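PDB 3QA9: CoA binding domain protein from Escherichia coli, which is of unknown function but has the Rossmann-type fold of the CoA-binding domain family, built round a parallel beta sheet. Local coordinates for residues T8-D11 with I12-L16; M130-E133 with H134-L138. One frame throughout, in Å; residues are numbered along the deposited sequence.

Both contacts are local, each within one helix. Contact 1 covers the start of helix 9-18, and contact 2 runs through helix 130-137. The two helices pack against each other near the edge strand 123-126. Both contacts are partly buried. Both meet Trp-103 of strand 101-104, through Ile-12 and Leu-16 in contact 1 and Met-130 and Glu-133 in contact 2. Ile-12 and Ile-15 also meet strand 123-126. Each contact has a Glu-Arg salt bridge three residues apart. In contact 1 it lies among partly or fully exposed residues, but in contact 2 the glutamate is buried. A salt bridge from Asp-9 OD1 to Arg-136 NH2 (2.8 Å) joins the contacts.

Contact 1 (T8-D11 with I12-L16); sequences TDED and IREIL
Helix 9-18 begins with backbone bonds four residues apart, from Ile-12 N to Thr-8 O (3.1 Å), Arg-13 N to Asp-9 O, Glu-14 N to Glu-10 O and Ile-15 N to Asp-11 O. Thr-8 is the N-cap and forms a capping box with Asp-11. Thr-8 N donates to Asp-11 OD2 at 3.0 Å. The bond is nearly straight (178°) and comes from above the carboxylate plane. Asp-11 N answers with a weak bond to Thr-8 OG1 (3.3 Å). CG of Asp-11 sits beside its own backbone N (chi1 -60°), which turns the carboxylate back to the cap.

A salt bridge follows between Glu-10 and Arg-13. Arg-13 NE meets Glu-10 OE2 at 3.1 Å, on the syn side and in the guanidinium plane. Arg-13 NH2 makes weak bonds to both oxygens, and the two flat groups are turned 43° apart. The 2.4 Å spacing of Glu-14 OE2 from Glu-10 OE1 is doubtful. Ile-12 and Ile-15 pack on Val-125 of the sheet. CG1 of Ile-15 lies 3.3 Å from Asp-11 O.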
ATOM      1  N   THR A   8      -5.309  -6.987  14.748  1.00 18.49           N
ATOM      2  CA  THR A   8      -4.320  -7.440  15.709  1.00 18.03           C
ATOM      3  C   THR A   8      -3.005  -7.593  14.964  1.00 18.48           C
ATOM      4  O   THR A   8      -2.974  -7.614  13.732  1.00 17.20           O
ATOM      5  CB  THR A   8      -4.682  -8.822  16.285  1.00 20.19           C
ATOM      6  OG1 THR A   8      -4.788  -9.768  15.210  1.00 18.70           O
ATOM      7  CG2 THR A   8      -6.007  -8.767  17.038  1.00 22.03           C
ATOM      8  N   ASP A   9      -1.915  -7.691  15.712  1.00 18.50           N
ATOM      9  CA  ASP A   9      -0.616  -7.889  15.093  1.00 18.72           C
ATOM     10  C   ASP A   9      -0.620  -9.157  14.234  1.00 18.31           C
ATOM     11  O   ASP A   9       0.015  -9.196  13.194  1.00 18.74           O
ATOM     12  CB  ASP A   9       0.472  -7.992  16.157  1.00 18.31           C
ATOM     13  CG  ASP A   9       0.890  -6.637  16.713  1.00 21.64           C
ATOM     14  OD1 ASP A   9       0.341  -5.603  16.277  1.00 23.02           O
ATOM     15  OD2 ASP A   9       1.779  -6.626  17.586  1.00 22.47           O
ATOM     16  N   GLU A  10      -1.342 -10.191  14.661  1.00 18.70           N
ATOM     17  CA  GLU A  10      -1.416 -11.445  13.891  1.00 18.10           C
ATOM     18  C   GLU A  10      -2.010 -11.202  12.501  1.00 18.04           C
ATOM     19  O   GLU A  10      -1.508 -11.717  11.504  1.00 17.31           O
ATOM     20  CB  GLU A  10      -2.257 -12.499  14.641  1.00 20.73           C
ATOM     21  CG  GLU A  10      -2.719 -13.680  13.780  1.00 23.32           C
ATOM     22  CD  GLU A  10      -1.582 -14.471  13.167  1.00 24.18           C
ATOM     23  OE1 GLU A  10      -1.825 -15.235  12.212  1.00 24.09           O
ATOM     24  OE2 GLU A  10      -0.446 -14.321  13.638  1.00 27.64           O
ATOM     25  N   ASP A  11      -3.083 -10.418  12.447  1.00 17.25           N
ATOM     26  CA  ASP A  11      -3.744 -10.098  11.180  1.00 17.16           C
ATOM     27  C   ASP A  11      -2.784  -9.339  10.262  1.00 15.54           C
ATOM     28  O   ASP A  11      -2.718  -9.585   9.070  1.00 16.79           O
ATOM     29  CB  ASP A  11      -4.985  -9.208  11.388  1.00 19.75           C
ATOM     30  CG  ASP A  11      -6.046  -9.838  12.277  1.00 23.40           C
ATOM     31  OD1 ASP A  11      -6.230 -11.067  12.231  1.00 24.61           O
ATOM     32  OD2 ASP A  11      -6.699  -9.071  13.015  1.00 24.61           O
ATOM     33  N   ILE A  12      -2.064  -8.383  10.829  1.00 15.69           N
ATOM     34  CA  ILE A  12      -1.112  -7.600  10.056  1.00 14.18           C
ATOM     35  C   ILE A  12      -0.035  -8.522   9.504  1.00 14.91           C
ATOM     36  O   ILE A  12       0.359  -8.433   8.344  1.00 14.91           O
ATOM     37  CB  ILE A  12      -0.465  -6.517  10.930  1.00 12.69           C
ATOM     38  CG1 ILE A  12      -1.525  -5.504  11.355  1.00 15.28           C
ATOM     39  CG2 ILE A  12       0.643  -5.841  10.163  1.00 14.03           C
ATOM     40  CD1 ILE A  12      -2.214  -4.828  10.191  1.00 16.86           C
ATOM     41  N   ARG A  13       0.434  -9.420  10.358  1.00 15.18           N
ATOM     42  CA  ARG A  13       1.450 -10.383   9.959  1.00 16.48           C
ATOM     43  C   ARG A  13       0.931 -11.209   8.784  1.00 15.76           C
ATOM     44  O   ARG A  13       1.649 -11.466   7.824  1.00 14.19           O
ATOM     45  CB  ARG A  13       1.810 -11.317  11.128  1.00 17.72           C
ATOM     46  CG  ARG A  13       3.055 -12.155  10.850  1.00 25.32           C
ATOM     47  CD  ARG A  13       3.308 -13.222  11.932  1.00 27.23           C
ATOM     48  NE  ARG A  13       2.177 -14.137  12.026  1.00 34.14           N
ATOM     49  CZ  ARG A  13       1.861 -15.071  11.135  1.00 36.79           C
ATOM     50  NH1 ARG A  13       2.592 -15.260  10.052  1.00 38.55           N
ATOM     51  NH2 ARG A  13       0.773 -15.797  11.319  1.00 38.64           N
ATOM     52  N   GLU A  14      -0.324 -11.627   8.869  1.00 15.21           N
ATOM     53  CA  GLU A  14      -0.924 -12.423   7.804  1.00 14.24           C
ATOM     54  C   GLU A  14      -0.995 -11.669   6.489  1.00 15.06           C
ATOM     55  O   GLU A  14      -0.731 -12.218   5.425  1.00 14.01           O
ATOM     56  CB  GLU A  14      -2.327 -12.885   8.219  1.00 14.97           C
ATOM     57  CG  GLU A  14      -2.291 -13.935   9.311  1.00 19.95           C
ATOM     58  CD  GLU A  14      -3.665 -14.415   9.753  1.00 21.87           C
ATOM     59  OE1 GLU A  14      -4.580 -14.451   8.917  1.00 26.22           O
ATOM     60  OE2 GLU A  14      -3.813 -14.776  10.933  1.00 24.65           O
ATOM     61  N   ILE A  15      -1.357 -10.399   6.565  1.00 14.24           N
ATOM     62  CA  ILE A  15      -1.448  -9.582   5.366  1.00 13.70           C
ATOM     63  C   ILE A  15      -0.097  -9.478   4.666  1.00 14.38           C
ATOM     64  O   ILE A  15       0.000  -9.636   3.448  1.00 14.51           O
ATOM     65  CB  ILE A  15      -1.945  -8.170   5.719  1.00 14.99           C
ATOM     66  CG1 ILE A  15      -3.414  -8.238   6.153  1.00 14.34           C
ATOM     67  CG2 ILE A  15      -1.769  -7.245   4.534  1.00 13.59           C
ATOM     68  CD1 ILE A  15      -3.917  -6.947   6.768  1.00 16.79           C
ATOM     69  N   LEU A  16       0.946  -9.216   5.444  1.00 14.73           N
ATOM     70  CA  LEU A  16       2.291  -9.073   4.894  1.00 15.63           C
ATOM     71  C   LEU A  16       2.873 -10.379   4.381  1.00 17.60           C
ATOM     72  O   LEU A  16       3.681 -10.383   3.453  1.00 17.95           O
ATOM     73  CB  LEU A  16       3.227  -8.495   5.948  1.00 14.40           C
ATOM     74  CG  LEU A  16       2.934  -7.065   6.401  1.00 15.66           C
ATOM     75  CD1 LEU A  16       3.864  -6.710   7.548  1.00 17.81           C
ATOM     76  CD2 LEU A  16       3.110  -6.102   5.234  1.00 15.44           C
TER

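Contact 2 (M130-E133 with H134-L138); sequences MMRE and HERLL
Glu-133 and Arg-136, one turn apart on helix 130-137, form a side-on salt bridge. Their side chains lie alongside each other and point the same way. Arg-136 NH2 donates to Glu-133 OE1 at 2.8 Å, on the syn side and close to the carboxylate plane. Arg-136 NE donates to Glu-133 OE2 at 3.2 Å, and this bond is straighter (166°) but meets the oxygen from above the carboxylate plane. Both oxygens lie near the guanidinium plane, although the two planes are 45° apart. Glu-133 is bent at chi2 (-60°), which swings its carboxylate alongside the Arg-136 guanidinium.

Two nitrogens gripping two oxygens restrict the rotation of both groups. Leu-137 CD2 rests 3.6 Å above one face of the Arg-136 guanidinium, offset toward its rim. Arg-136 NH2 has a second acid partner, Asp-9 of helix 9-18. Glu-133 OE1 has a long, weak ion pair with Arg-128.

Arg-132 reaches along the helix in another way. Bends at chi2 and chi3 carry its guanidinium forward, toward Glu-135 and Arg-136. Its NH1 is 3.2 Å from CB of Glu-135 and 3.4 Å from Glu-135 OE1. That oxygen lies well out of the guanidinium plane, so the salt bridge is one of charge alone. CG of Arg-136 lies over one face of the Arg-132 guanidinium, 4.0 Å from Arg-132 NH2. The two guanidinium planes are nearly perpendicular.

At the end of the helix Leu-138 N bonds to His-134 O, and Leu-138 itself leaves helical angles. The chemistry implies two grades of ion pair: an oriented, two-bond grip on the buried Glu-133, which would probably favour its charged form, and a looser pairing of charges between the exposed Arg-132 and Glu-135.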
ATOM      1  N   MET A 130       3.871  -0.107   6.024  1.00 13.57           N
ATOM      2  CA  MET A 130       4.177  -1.472   5.593  1.00 13.47           C
ATOM      3  C   MET A 130       5.608  -1.874   5.961  1.00 14.22           C
ATOM      4  O   MET A 130       5.859  -3.001   6.393  1.00 13.48           O
ATOM      5  CB  MET A 130       3.963  -1.634   4.079  1.00 13.52           C
ATOM      6  CG  MET A 130       2.486  -1.686   3.675  1.00 14.20           C
ATOM      7  SD  MET A 130       2.172  -2.303   2.008  1.00 14.63           S
ATOM      8  CE  MET A 130       2.284  -4.085   2.262  1.00 16.49           C
ATOM      9  N   MET A 131       6.542  -0.945   5.797  1.00 13.62           N
ATOM     10  CA  MET A 131       7.936  -1.212   6.125  1.00 13.70           C
ATOM     11  C   MET A 131       8.129  -1.401   7.630  1.00 14.19           C
ATOM     12  O   MET A 131       8.736  -2.387   8.058  1.00 13.99           O
ATOM     13  CB  MET A 131       8.817  -0.067   5.615  1.00 15.34           C
ATOM     14  CG  MET A 131      10.285  -0.180   6.019  1.00 15.43           C
ATOM     15  SD  MET A 131      11.317   1.054   5.190  1.00 20.05           S
ATOM     16  CE  MET A 131      10.622   2.562   5.840  1.00 19.58           C
ATOM     17  N   ARG A 132       7.607  -0.466   8.429  1.00 14.67           N
ATOM     18  CA  ARG A 132       7.730  -0.544   9.887  1.00 16.01           C
ATOM     19  C   ARG A 132       7.084  -1.820  10.425  1.00 15.75           C
ATOM     20  O   ARG A 132       7.619  -2.471  11.321  1.00 14.43           O
ATOM     21  CB  ARG A 132       7.074   0.679  10.549  1.00 19.00           C
ATOM     22  CG  ARG A 132       7.137   0.680  12.084  1.00 25.88           C
ATOM     23  CD  ARG A 132       8.530   1.038  12.585  1.00 32.11           C
ATOM     24  NE  ARG A 132       8.988   0.260  13.741  1.00 38.77           N
ATOM     25  CZ  ARG A 132       9.371  -1.015  13.694  1.00 40.20           C
ATOM     26  NH1 ARG A 132       9.344  -1.677  12.549  1.00 42.55           N
ATOM     27  NH2 ARG A 132       9.843  -1.615  14.781  1.00 42.90           N
ATOM     28  N   GLU A 133       5.935  -2.187   9.876  1.00 16.05           N
ATOM     29  CA  GLU A 133       5.250  -3.388  10.340  1.00 15.98           C
ATOM     30  C   GLU A 133       6.023  -4.640   9.943  1.00 16.70           C
ATOM     31  O   GLU A 133       6.066  -5.618  10.690  1.00 17.49           O
ATOM     32  CB  GLU A 133       3.827  -3.436   9.779  1.00 15.07           C
ATOM     33  CG  GLU A 133       2.929  -2.317  10.307  1.00 16.01           C
ATOM     34  CD  GLU A 133       2.774  -2.362  11.814  1.00 18.87           C
ATOM     35  OE1 GLU A 133       2.085  -3.269  12.316  1.00 22.05           O
ATOM     36  OE2 GLU A 133       3.348  -1.498  12.505  1.00 21.72           O
ATOM     37  N   HIS A 134       6.643  -4.611   8.770  1.00 16.78           N
ATOM     38  CA  HIS A 134       7.418  -5.757   8.329  1.00 17.09           C
ATOM     39  C   HIS A 134       8.585  -5.944   9.289  1.00 18.44           C
ATOM     40  O   HIS A 134       8.861  -7.056   9.728  1.00 18.75           O
ATOM     41  CB  HIS A 134       7.936  -5.542   6.909  1.00 17.40           C
ATOM     42  CG  HIS A 134       8.393  -6.800   6.242  1.00 19.39           C
ATOM     43  ND1 HIS A 134       9.560  -7.448   6.591  1.00 20.56           N
ATOM     44  CD2 HIS A 134       7.818  -7.556   5.277  1.00 19.93           C
ATOM     45  CE1 HIS A 134       9.681  -8.550   5.871  1.00 20.17           C
ATOM     46  NE2 HIS A 134       8.635  -8.640   5.067  1.00 18.91           N
ATOM     47  N   GLU A 135       9.262  -4.847   9.619  1.00 19.24           N
ATOM     48  CA  GLU A 135      10.405  -4.892  10.529  1.00 22.83           C
ATOM     49  C   GLU A 135      10.002  -5.321  11.944  1.00 23.32           C
ATOM     50  O   GLU A 135      10.732  -6.033  12.632  1.00 24.37           O
ATOM     51  CB  GLU A 135      11.071  -3.515  10.600  1.00 24.68           C
ATOM     52  CG  GLU A 135      11.428  -2.918   9.246  1.00 29.70           C
ATOM     53  CD  GLU A 135      12.030  -1.518   9.349  1.00 34.33           C
ATOM     54  OE1 GLU A 135      11.591  -0.731  10.221  1.00 36.37           O
ATOM     55  OE2 GLU A 135      12.934  -1.196   8.544  1.00 37.86           O
ATOM     56  N   ARG A 136       8.826  -4.882  12.363  1.00 22.13           N
ATOM     57  CA  ARG A 136       8.302  -5.157  13.695  1.00 23.43           C
ATOM     58  C   ARG A 136       7.758  -6.571  13.884  1.00 25.24           C
ATOM     59  O   ARG A 136       7.965  -7.213  14.910  1.00 24.93           O
ATOM     60  CB  ARG A 136       7.182  -4.157  13.983  1.00 24.83           C
ATOM     61  CG  ARG A 136       6.717  -4.098  15.403  1.00 25.21           C
ATOM     62  CD  ARG A 136       5.727  -2.950  15.590  1.00 26.11           C
ATOM     63  NE  ARG A 136       4.405  -3.187  15.016  1.00 23.60           N
ATOM     64  CZ  ARG A 136       3.467  -3.948  15.572  1.00 24.68           C
ATOM     65  NH1 ARG A 136       3.697  -4.560  16.720  1.00 22.88           N
ATOM     66  NH2 ARG A 136       2.283  -4.072  14.998  1.00 25.23           N
ATOM     67  N   LEU A 137       7.058  -7.045  12.869  1.00 24.82           N
ATOM     68  CA  LEU A 137       6.398  -8.338  12.918  1.00 25.72           C
ATOM     69  C   LEU A 137       7.078  -9.490  12.246  1.00 26.51           C
ATOM     70  O   LEU A 137       6.868 -10.636  12.608  1.00 26.18           O
ATOM     71  CB  LEU A 137       5.006  -8.199  12.326  1.00 25.58           C
ATOM     72  CG  LEU A 137       4.168  -7.175  13.062  1.00 25.33           C
ATOM     73  CD1 LEU A 137       2.776  -7.152  12.488  1.00 25.56           C
ATOM     74  CD2 LEU A 137       4.119  -7.544  14.517  1.00 25.45           C
ATOM     75  N   LEU A 138       7.845  -9.186  11.220  1.00 26.09           N
ATOM     76  CA  LEU A 138       8.559 -10.214  10.507  1.00 28.20           C
ATOM     77  C   LEU A 138      10.014  -9.788  10.600  1.00 29.63           C
ATOM     78  O   LEU A 138      10.739  -9.745   9.639  1.00 29.55           O
ATOM     79  CB  LEU A 138       8.078 -10.279   9.065  1.00 27.81           C
ATOM     80  CG  LEU A 138       6.604 -10.658   8.882  1.00 28.90           C
ATOM     81  CD1 LEU A 138       6.211 -10.429   7.456  1.00 28.47           C
ATOM     82  CD2 LEU A 138       6.356 -12.109   9.253  1.00 27.67           C
TER